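Local coordinates for protein cytochrome P450 monooxygenase (PDB 6KBH) that is a self-sufficient P450 that probably inserts oxygen from molecular oxygen into substrates, carrying heme, FMN and a [2Fe-2S] cluster in a single chain, at residues W505-H510 against I592-Q597; A576-F581 against D653-Y658; D604-Y609 against S630-P635. One frame throughout, in Å; residues are numbered along the deposited sequence.

Contact 1: W505-H510 against I592-Q597. With FMN (flavin mononucleotide), chain B.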
loop_
_atom_site.group_PDB
_atom_site.type_symbol
_atom_site.label_atom_id
_atom_site.label_comp_id
_atom_site.label_asym_id
_atom_site.label_seq_id
_atom_site.Cartn_x
_atom_site.Cartn_y
_atom_site.Cartn_z
ATOM N N TRP A 505 2.211 -19.759 18.159
ATOM C CA TRP A 505 1.509 -18.675 18.829
ATOM C C TRP A 505 1.372 -19.000 20.308
ATOM O O TRP A 505 1.101 -20.147 20.677
ATOM C CB TRP A 505 0.125 -18.427 18.208
ATOM C CG TRP A 505 -0.743 -19.647 18.131
ATOM C CD1 TRP A 505 -0.810 -20.544 17.103
ATOM C CD2 TRP A 505 -1.677 -20.100 19.119
ATOM N NE1 TRP A 505 -1.725 -21.528 17.393
ATOM C CE2 TRP A 505 -2.271 -21.279 18.624
ATOM C CE3 TRP A 505 -2.068 -19.625 20.375
ATOM C CZ2 TRP A 505 -3.234 -21.988 19.341
ATOM C CZ3 TRP A 505 -3.023 -20.330 21.085
ATOM C CH2 TRP A 505 -3.595 -21.499 20.567
ATOM N N SER A 506 1.577 -17.991 21.146
ATOM C CA SER A 506 1.398 -18.131 22.580
ATOM C C SER A 506 -0.037 -17.775 22.962
ATOM O O SER A 506 -0.834 -17.322 22.138
ATOM C CB SER A 506 2.405 -17.258 23.330
ATOM O OG SER A 506 2.369 -15.921 22.863
ATOM N N ALA A 507 -0.370 -17.993 24.230
ATOM C CA ALA A 507 -1.738 -17.775 24.672
ATOM C C ALA A 507 -2.101 -16.296 24.649
ATOM O O ALA A 507 -1.262 -15.418 24.870
ATOM C CB ALA A 507 -1.944 -18.330 26.073
ATOM N N GLY A 508 -3.381 -16.030 24.394
ATOM C CA GLY A 508 -3.877 -14.683 24.246
ATOM C C GLY A 508 -3.804 -14.142 22.838
ATOM O O GLY A 508 -4.410 -13.099 22.560
ATOM N N SER A 509 -3.090 -14.819 21.941
ATOM C CA SER A 509 -2.964 -14.351 20.569
ATOM C C SER A 509 -4.303 -14.414 19.845
ATOM O O SER A 509 -5.176 -15.229 20.160
ATOM C CB SER A 509 -1.925 -15.175 19.805
ATOM O OG SER A 509 -0.766 -15.402 20.587
ATOM N N HIS A 510 -4.452 -13.540 18.858
ATOM C CA HIS A 510 -5.651 -13.432 18.046
ATOM C C HIS A 510 -5.252 -13.453 16.578
ATOM O O HIS A 510 -4.068 -13.515 16.237
ATOM C CB HIS A 510 -6.412 -12.143 18.366
ATOM C CG HIS A 510 -5.570 -10.912 18.242
ATOM N ND1 HIS A 510 -4.923 -10.345 19.318
ATOM C CD2 HIS A 510 -5.250 -10.152 17.167
ATOM C CE1 HIS A 510 -4.252 -9.282 18.914
ATOM N NE2 HIS A 510 -4.434 -9.142 17.614
ATOM N N ILE A 592 -8.691 -19.375 28.189
ATOM C CA ILE A 592 -8.602 -20.832 28.253
ATOM C C ILE A 592 -7.290 -21.321 27.651
ATOM O O ILE A 592 -6.729 -22.328 28.103
ATOM C CB ILE A 592 -9.823 -21.474 27.570
ATOM C CG1 ILE A 592 -9.859 -22.979 27.830
ATOM C CG2 ILE A 592 -9.821 -21.220 26.074
ATOM C CD1 ILE A 592 -11.257 -23.518 27.939
ATOM N N ALA A 593 -6.768 -20.622 26.639
ATOM C CA ALA A 593 -5.439 -20.952 26.137
ATOM C C ALA A 593 -4.366 -20.581 27.149
ATOM O O ALA A 593 -3.341 -21.265 27.244
ATOM C CB ALA A 593 -5.188 -20.256 24.802
ATOM N N MET A 594 -4.581 -19.500 27.909
ATOM C CA MET A 594 -3.654 -19.152 28.981
ATOM C C MET A 594 -3.738 -20.152 30.125
ATOM O O MET A 594 -2.725 -20.461 30.763
ATOM C CB MET A 594 -3.937 -17.736 29.482
ATOM C CG MET A 594 -4.035 -16.702 28.379
ATOM S SD MET A 594 -4.607 -15.103 28.968
ATOM C CE MET A 594 -3.074 -14.387 29.552
ATOM N N ALA A 595 -4.939 -20.664 30.402
ATOM C CA ALA A 595 -5.076 -21.730 31.386
ATOM C C ALA A 595 -4.296 -22.967 30.962
ATOM O O ALA A 595 -3.723 -23.670 31.803
ATOM C CB ALA A 595 -6.552 -22.067 31.592
ATOM N N ASP A 596 -4.252 -23.244 29.657
ATOM C CA ASP A 596 -3.565 -24.438 29.177
ATOM C C ASP A 596 -2.050 -24.294 29.277
ATOM O O ASP A 596 -1.364 -25.249 29.665
ATOM C CB ASP A 596 -3.989 -24.749 27.744
ATOM C CG ASP A 596 -5.399 -25.304 27.662
ATOM O OD1 ASP A 596 -5.937 -25.717 28.710
ATOM O OD2 ASP A 596 -5.963 -25.338 26.550
ATOM N N GLN A 597 -1.506 -23.121 28.922
ATOM C CA GLN A 597 -0.074 -22.886 29.108
ATOM C C GLN A 597 0.346 -23.182 30.542
ATOM O O GLN A 597 1.370 -23.831 30.781
ATOM C CB GLN A 597 0.310 -21.443 28.756
ATOM C CG GLN A 597 -0.100 -20.935 27.391
ATOM C CD GLN A 597 1.044 -20.222 26.676
ATOM O OE1 GLN A 597 1.931 -20.862 26.112
ATOM N NE2 GLN A 597 1.061 -18.899 26.751
HETATM N N1 FMN B . -11.719 -8.074 19.454
HETATM C C2 FMN B . -10.465 -7.626 19.609
HETATM O O2 FMN B . -10.225 -6.391 19.411
HETATM N N3 FMN B . -9.454 -8.430 19.963
HETATM C C4 FMN B . -9.704 -9.738 20.173
HETATM O O4 FMN B . -8.699 -10.574 20.533
HETATM C C4A FMN B . -10.998 -10.232 20.022
HETATM N N5 FMN B . -11.232 -11.538 20.234
HETATM C C5A FMN B . -12.478 -12.000 20.080
HETATM C C6 FMN B . -12.687 -13.348 20.308
HETATM C C7 FMN B . -13.948 -13.877 20.167
HETATM C C7M FMN B . -14.037 -15.398 20.444
HETATM C C8 FMN B . -15.029 -13.065 19.801
HETATM C C8M FMN B . -16.435 -13.605 19.628
HETATM C C9 FMN B . -14.820 -11.707 19.588
HETATM C C9A FMN B . -13.538 -11.163 19.713
HETATM N N10 FMN B . -13.300 -9.849 19.507
HETATM C C10 FMN B . -12.031 -9.376 19.654
HETATM C "C1'" FMN B . -14.381 -8.906 19.080
HETATM C "C2'" FMN B . -14.574 -8.896 17.585
HETATM O "O2'" FMN B . -13.524 -8.356 16.894
HETATM C "C3'" FMN B . -15.829 -8.153 17.205
HETATM O "O3'" FMN B . -15.877 -6.837 17.687
HETATM C "C4'" FMN B . -17.089 -8.931 17.645
HETATM O "O4'" FMN B . -17.165 -10.286 17.412
HETATM C "C5'" FMN B . -18.363 -8.407 16.917
HETATM O "O5'" FMN B . -18.245 -8.098 15.506
HETATM P P FMN B . -19.366 -7.225 14.838
HETATM O O1P FMN B . -18.821 -6.541 13.611
HETATM O O2P FMN B . -20.525 -8.070 14.417
HETATM O O3P FMN B . -19.817 -6.218 15.850
#
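The methyl group of A507 points at helix 588-601 and beds down among A593, M594 and Q597. Its CB lies 3.4 Å from the backbone N of M594 and 3.5 Å from the carbonyl O of A593, so it rests on the helix backbone itself. Around this seat stand three side chains. A593 meets it methyl to methyl, CB to CB at 4.0 Å. M594 contributes its CG: chi1 of -50° sets this atom beside its own backbone N and anti to the carbonyl carbon, which brings it to 3.5 Å from A507 CB. From the next turn of the helix, Q597 lays its CG against the same methyl at 3.5 Å, and its amide ends near the backbone N of A507. W505 adds an aromatic border, presenting the edge of its indole, through CZ3, to A593 CB at 4.3 Å, while F534 meets the ring at a steep angle. A507 sits at the second position of a type II turn, S506 to S509, with G508 third at a positive phi of 89°. From outside the turn, N568 ND2 reaches A507 O. Beyond it the chain enters strand 510-515, where H510 CB is 3.5 Å from O4 of the flavin. The contact thus docks a loop of the FMN-binding barrel on the first helix of the NAD-ferredoxin-like domain, whose fold is consistent with nucleotide binding, a two-domain layout characteristic of ferredoxin reductase-like flavoproteins of the phthalate dioxygenase reductase type.

Contact 2: A576-F581 against D653-Y658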
loop_
_atom_site.group_PDB
_atom_site.type_symbol
_atom_site.label_atom_id
_atom_site.label_comp_id
_atom_site.label_asym_id
_atom_site.label_seq_id
_atom_site.Cartn_x
_atom_site.Cartn_y
_atom_site.Cartn_z
ATOM N N ALA A 576 5.330 -15.168 37.032
ATOM C CA ALA A 576 4.493 -14.777 38.153
ATOM C C ALA A 576 4.228 -15.982 39.059
ATOM O O ALA A 576 4.319 -17.140 38.645
ATOM C CB ALA A 576 3.179 -14.175 37.654
ATOM N N LYS A 577 3.901 -15.688 40.315
ATOM C CA LYS A 577 3.671 -16.734 41.307
ATOM C C LYS A 577 2.443 -17.569 40.969
ATOM O O LYS A 577 2.494 -18.807 40.966
ATOM C CB LYS A 577 3.550 -16.067 42.678
ATOM C CG LYS A 577 2.393 -16.438 43.616
ATOM C CD LYS A 577 2.388 -17.902 44.047
ATOM C CE LYS A 577 1.238 -18.176 45.032
ATOM N NZ LYS A 577 -0.113 -17.959 44.458
ATOM N N ARG A 578 1.318 -16.904 40.725
ATOM C CA ARG A 578 0.036 -17.558 40.528
ATOM C C ARG A 578 -0.758 -16.730 39.533
ATOM O O ARG A 578 -0.503 -15.538 39.334
ATOM C CB ARG A 578 -0.727 -17.719 41.850
ATOM C CG ARG A 578 -2.160 -18.259 41.761
ATOM C CD ARG A 578 -2.715 -18.505 43.153
ATOM N NE ARG A 578 -2.952 -17.274 43.903
ATOM C CZ ARG A 578 -4.127 -16.917 44.420
ATOM N NH1 ARG A 578 -5.190 -17.696 44.284
ATOM N NH2 ARG A 578 -4.235 -15.779 45.091
ATOM N N TYR A 579 -1.695 -17.389 38.877
ATOM C CA TYR A 579 -2.581 -16.727 37.943
ATOM C C TYR A 579 -3.998 -17.029 38.378
ATOM O O TYR A 579 -4.355 -18.192 38.561
ATOM C CB TYR A 579 -2.309 -17.223 36.525
ATOM C CG TYR A 579 -0.835 -17.465 36.327
ATOM C CD1 TYR A 579 0.011 -16.414 36.023
ATOM C CD2 TYR A 579 -0.273 -18.720 36.528
ATOM C CE1 TYR A 579 1.365 -16.607 35.879
ATOM C CE2 TYR A 579 1.085 -18.923 36.387
ATOM C CZ TYR A 579 1.898 -17.864 36.063
ATOM O OH TYR A 579 3.250 -18.079 35.924
ATOM N N VAL A 580 -4.800 -16.000 38.578
ATOM C CA VAL A 580 -6.226 -16.204 38.734
ATOM C C VAL A 580 -6.860 -15.531 37.538
ATOM O O VAL A 580 -6.499 -14.399 37.201
ATOM C CB VAL A 580 -6.769 -15.693 40.079
ATOM C CG1 VAL A 580 -5.971 -16.342 41.208
ATOM C CG2 VAL A 580 -6.883 -14.152 40.155
ATOM N N PHE A 581 -7.708 -16.263 36.828
ATOM C CA PHE A 581 -8.309 -15.796 35.589
ATOM C C PHE A 581 -9.784 -15.552 35.868
ATOM O O PHE A 581 -10.445 -16.400 36.465
ATOM C CB PHE A 581 -8.146 -16.836 34.478
ATOM C CG PHE A 581 -6.743 -17.389 34.321
ATOM C CD1 PHE A 581 -6.321 -18.490 35.045
ATOM C CD2 PHE A 581 -5.854 -16.812 33.421
ATOM C CE1 PHE A 581 -5.049 -19.006 34.884
ATOM C CE2 PHE A 581 -4.572 -17.315 33.253
ATOM C CZ PHE A 581 -4.165 -18.417 33.982
ATOM N N ASP A 653 1.446 -10.671 47.306
ATOM C CA ASP A 653 2.622 -10.256 46.545
ATOM C C ASP A 653 2.796 -10.890 45.164
ATOM O O ASP A 653 3.097 -10.188 44.194
ATOM C CB ASP A 653 3.841 -10.544 47.414
ATOM C CG ASP A 653 5.139 -10.514 46.643
ATOM O OD1 ASP A 653 5.496 -9.433 46.142
ATOM O OD2 ASP A 653 5.811 -11.568 46.554
ATOM N N GLY A 654 2.638 -12.211 45.066
ATOM C CA GLY A 654 2.948 -12.891 43.820
ATOM C C GLY A 654 1.816 -12.979 42.815
ATOM O O GLY A 654 2.071 -13.063 41.609
ATOM N N THR A 655 0.566 -12.961 43.281
ATOM C CA THR A 655 -0.568 -13.227 42.401
ATOM C C THR A 655 -0.680 -12.190 41.285
ATOM O O THR A 655 -0.557 -10.982 41.515
ATOM C CB THR A 655 -1.875 -13.256 43.199
ATOM O OG1 THR A 655 -1.825 -14.300 44.180
ATOM C CG2 THR A 655 -3.063 -13.496 42.275
ATOM N N GLN A 656 -0.901 -12.686 40.066
ATOM C CA GLN A 656 -1.322 -11.903 38.914
ATOM C C GLN A 656 -2.728 -12.311 38.494
ATOM O O GLN A 656 -3.213 -13.396 38.832
ATOM C CB GLN A 656 -0.362 -12.079 37.728
ATOM C CG GLN A 656 0.880 -11.211 37.769
ATOM C CD GLN A 656 1.675 -11.298 36.481
ATOM O OE1 GLN A 656 1.357 -12.095 35.597
ATOM N NE2 GLN A 656 2.714 -10.479 36.367
ATOM N N VAL A 657 -3.388 -11.415 37.755
ATOM C CA VAL A 657 -4.746 -11.650 37.261
ATOM C C VAL A 657 -4.836 -11.178 35.809
ATOM O O VAL A 657 -4.701 -9.976 35.533
ATOM C CB VAL A 657 -5.811 -10.908 38.103
ATOM C CG1 VAL A 657 -7.228 -11.312 37.651
ATOM C CG2 VAL A 657 -5.629 -11.047 39.618
ATOM N N TYR A 658 -5.084 -12.106 34.888
ATOM C CA TYR A 658 -5.485 -11.743 33.537
ATOM C C TYR A 658 -6.974 -11.996 33.368
ATOM O O TYR A 658 -7.531 -12.926 33.962
ATOM C CB TYR A 658 -4.705 -12.503 32.463
ATOM C CG TYR A 658 -3.216 -12.448 32.638
ATOM C CD1 TYR A 658 -2.583 -13.213 33.602
ATOM C CD2 TYR A 658 -2.445 -11.632 31.838
ATOM C CE1 TYR A 658 -1.233 -13.168 33.765
ATOM C CE2 TYR A 658 -1.084 -11.572 31.994
ATOM C CZ TYR A 658 -0.483 -12.349 32.963
ATOM O OH TYR A 658 0.878 -12.317 33.144
#
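R578 to F581 and T655 to Y658 run side by side as parallel strands, the central strand and its neighbour in a five-stranded, Rossmann-like parallel sheet, with axes 4.7 Å apart and turned 32° from each other. Q656 bonds to R578 and V580, the residues flanking Y579, and so defines the register: Q656 N donates to R578 O at 3.0 Å, and V580 N to Q656 O at 3.1 Å. Side chains then sort to the two faces. On one, V580 and V657 meet methyl to methyl, CG2 to CG2 at 3.4 Å. On the other, Y579 and Y658 lie alongside, pointing the same way; Y579 CD1 stands 4.1 Å from Y658 CE1, at the edge of the Y658 ring. Further back, A576 CB touches the amide end of Q656, 3.4 Å from OE1. The hydroxyl of Y658 has D573 N as its main partner, and H682 stacks on the Y658 ring. Helix 588-601 covers this aromatic face, M594 touching both F581 and Y658, and strand 605-611 adjoins 578-584 on the side away from 655-661. On the valine face, the R578 side chain bends at chi3 (69°), which turns the guanidinium over V580 CG1. There it meets T655 side-on: NE at 3.2 Å and NH2 at 3.0 Å both donate to the single acceptor T655 OG1, which sits about 18° out of the guanidinium plane.

Contact 3: D604-Y609 against S630-P635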
loop_
_atom_site.group_PDB
_atom_site.type_symbol
_atom_site.label_atom_id
_atom_site.label_comp_id
_atom_site.label_asym_id
_atom_site.label_seq_id
_atom_site.Cartn_x
_atom_site.Cartn_y
_atom_site.Cartn_z
ATOM N N ASP A 604 0.336 -23.021 39.797
ATOM C CA ASP A 604 -0.964 -22.828 40.413
ATOM C C ASP A 604 -1.777 -21.772 39.724
ATOM O O ASP A 604 -1.335 -20.705 39.535
ATOM C CB ASP A 604 -0.751 -22.589 41.937
ATOM C CG ASP A 604 -1.950 -21.962 42.655
ATOM O OD1 ASP A 604 -3.026 -21.884 42.091
ATOM O OD2 ASP A 604 -1.809 -21.519 43.799
ATOM N N TYR A 605 -3.006 -22.080 39.395
ATOM C CA TYR A 605 -3.868 -21.107 38.746
ATOM C C TYR A 605 -5.308 -21.333 39.187
ATOM O O TYR A 605 -5.688 -22.429 39.606
ATOM C CB TYR A 605 -3.745 -21.173 37.217
ATOM C CG TYR A 605 -4.170 -22.491 36.611
ATOM C CD1 TYR A 605 -3.318 -23.586 36.627
ATOM C CD2 TYR A 605 -5.415 -22.637 36.013
ATOM C CE1 TYR A 605 -3.693 -24.791 36.074
ATOM C CE2 TYR A 605 -5.801 -23.843 35.455
ATOM C CZ TYR A 605 -4.934 -24.916 35.489
ATOM O OH TYR A 605 -5.303 -26.121 34.939
ATOM N N GLU A 606 -6.108 -20.271 39.088
ATOM C CA GLU A 606 -7.506 -20.297 39.500
ATOM C C GLU A 606 -8.324 -19.552 38.457
ATOM O O GLU A 606 -8.038 -18.390 38.168
ATOM C CB GLU A 606 -7.678 -19.651 40.882
ATOM C CG GLU A 606 -8.863 -20.176 41.670
ATOM C CD GLU A 606 -8.920 -19.623 43.082
ATOM O OE1 GLU A 606 -8.433 -18.492 43.298
ATOM O OE2 GLU A 606 -9.453 -20.318 43.973
ATOM N N ILE A 607 -9.336 -20.200 37.885
ATOM C CA ILE A 607 -10.085 -19.602 36.785
ATOM C C ILE A 607 -11.552 -19.480 37.176
ATOM O O ILE A 607 -12.148 -20.428 37.705
ATOM C CB ILE A 607 -9.905 -20.387 35.471
ATOM C CG1 ILE A 607 -10.739 -21.652 35.413
ATOM C CG2 ILE A 607 -8.497 -20.864 35.340
ATOM C CD1 ILE A 607 -10.529 -22.354 34.101
ATOM N N HIS A 608 -12.115 -18.297 36.942
ATOM C CA HIS A 608 -13.465 -17.945 37.355
ATOM C C HIS A 608 -14.205 -17.484 36.104
ATOM O O HIS A 608 -13.800 -16.504 35.469
ATOM C CB HIS A 608 -13.437 -16.846 38.431
ATOM C CG HIS A 608 -12.911 -17.295 39.754
ATOM N ND1 HIS A 608 -13.731 -17.719 40.778
ATOM C CD2 HIS A 608 -11.649 -17.360 40.237
ATOM C CE1 HIS A 608 -13.002 -18.044 41.831
ATOM N NE2 HIS A 608 -11.733 -17.836 41.528
ATOM N N TYR A 609 -15.286 -18.179 35.748
ATOM C CA TYR A 609 -15.934 -18.015 34.447
ATOM C C TYR A 609 -17.420 -17.739 34.649
ATOM O O TYR A 609 -18.161 -18.610 35.117
ATOM C CB TYR A 609 -15.710 -19.259 33.584
ATOM C CG TYR A 609 -16.272 -19.200 32.180
ATOM C CD1 TYR A 609 -16.505 -17.987 31.542
ATOM C CD2 TYR A 609 -16.561 -20.369 31.488
ATOM C CE1 TYR A 609 -17.021 -17.946 30.256
ATOM C CE2 TYR A 609 -17.070 -20.336 30.206
ATOM C CZ TYR A 609 -17.301 -19.126 29.595
ATOM O OH TYR A 609 -17.811 -19.101 28.318
ATOM N N SER A 630 -9.948 -27.004 39.071
ATOM C CA SER A 630 -9.549 -25.613 39.262
ATOM C C SER A 630 -10.565 -24.580 38.787
ATOM O O SER A 630 -10.365 -23.391 39.046
ATOM C CB SER A 630 -8.217 -25.345 38.547
ATOM O OG SER A 630 -7.194 -26.224 38.977
ATOM N N VAL A 631 -11.635 -24.976 38.099
ATOM C CA VAL A 631 -12.612 -24.022 37.579
ATOM C C VAL A 631 -13.745 -23.857 38.579
ATOM O O VAL A 631 -14.141 -24.795 39.284
ATOM C CB VAL A 631 -13.154 -24.490 36.200
ATOM C CG1 VAL A 631 -13.741 -25.905 36.288
ATOM C CG2 VAL A 631 -14.174 -23.506 35.628
ATOM N N ARG A 632 -14.270 -22.641 38.658
ATOM C CA ARG A 632 -15.594 -22.450 39.224
ATOM C C ARG A 632 -16.399 -21.603 38.250
ATOM O O ARG A 632 -15.894 -20.627 37.680
ATOM C CB ARG A 632 -15.548 -21.857 40.609
ATOM C CG ARG A 632 -15.246 -22.865 41.718
ATOM C CD ARG A 632 -14.301 -22.261 42.721
ATOM N NE ARG A 632 -13.222 -21.538 42.054
ATOM C CZ ARG A 632 -12.281 -22.069 41.274
ATOM N NH1 ARG A 632 -12.167 -23.384 41.099
ATOM N NH2 ARG A 632 -11.391 -21.261 40.723
ATOM N N VAL A 633 -17.611 -22.049 38.039
ATOM C CA VAL A 633 -18.614 -21.544 37.123
ATOM C C VAL A 633 -19.602 -20.694 37.902
ATOM O O VAL A 633 -19.845 -20.929 39.088
ATOM C CB VAL A 633 -19.267 -22.776 36.484
ATOM C CG1 VAL A 633 -19.616 -23.711 37.613
ATOM C CG2 VAL A 633 -20.474 -22.408 35.690
ATOM N N TYR A 634 -20.139 -19.650 37.267
ATOM C CA TYR A 634 -21.133 -18.772 37.902
ATOM C C TYR A 634 -22.127 -18.297 36.862
ATOM O O TYR A 634 -22.108 -17.125 36.449
ATOM C CB TYR A 634 -20.459 -17.583 38.610
ATOM C CG TYR A 634 -19.242 -17.974 39.381
ATOM C CD1 TYR A 634 -18.025 -18.133 38.742
ATOM C CD2 TYR A 634 -19.320 -18.268 40.737
ATOM C CE1 TYR A 634 -16.922 -18.539 39.425
ATOM C CE2 TYR A 634 -18.217 -18.683 41.427
ATOM C CZ TYR A 634 -17.018 -18.810 40.752
ATOM O OH TYR A 634 -15.889 -19.180 41.417
ATOM N N PRO A 635 -23.014 -19.187 36.410
ATOM C CA PRO A 635 -23.970 -18.800 35.370
ATOM C C PRO A 635 -25.008 -17.856 35.959
ATOM O O PRO A 635 -25.426 -18.019 37.107
ATOM C CB PRO A 635 -24.594 -20.142 34.940
ATOM C CG PRO A 635 -23.760 -21.239 35.589
ATOM C CD PRO A 635 -23.240 -20.579 36.863
#
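S630 begins the pairing by setting its CB beside the carbonyl O of Y605, at 4.0 Å, with the Y605 ring close by. Its own carbonyl O is used by R632, whose NH2 donates to it at 2.9 Å from well above the carbonyl plane, with a weaker bond from NH1. V631 then packs on I607, CB to CG1 at 3.8 Å, and L623 of helix 620-625 covers both. R632 bonds to the neighbouring strand through both its N and its O: the N donates to I607 O and the O accepts from Y609 N, each at 3.2 Å and nearly straight. These are neighbouring parallel strands of a beta-alpha-beta unit, helix 620-625 forming the connection between them. Bends at chi2 and chi3 fold the R632 side chain back, so that NH2 sits 3.5 Å above the plane of the H608 imidazole, offset toward its rim, ring and guanidinium planes standing 81° apart. E606 OE2 lies over a guanidinium face of R632, 3.9 Å from NH2: a long ion pair resting on charge alone. V633 presents its CA to Y609 O, and Y634 N donates to that same oxygen at 3.1 Å. The Y634 ring reaches back to H608, rim to rim with planes 19° apart; its OH makes a weak, rather doubtful bond to ND1. M642, from a loop, touches both of these rings.

Overall arrangement
The chain first passes through 505-510, a loop of the FMN-binding barrel, then enters the parallel sheet at 576-581. Helix 588-601 follows directly, and 592-597 closes contact 1 by returning to the barrel. Next comes 604-609, which 630-635 pairs with to close contact 3; last, 653-658 closes contact 2. Contacts 1 and 2 therefore cross, contact 3 falls wholly within the span of contact 2, and contacts 1 and 3 follow in series. Contacts 2 and 3 share one sheet, since 578-584 and 605-611 are neighbours. M594 links contact 1 to contact 2 through F581 and Y658, and A595 packs near Y605 of contact 3.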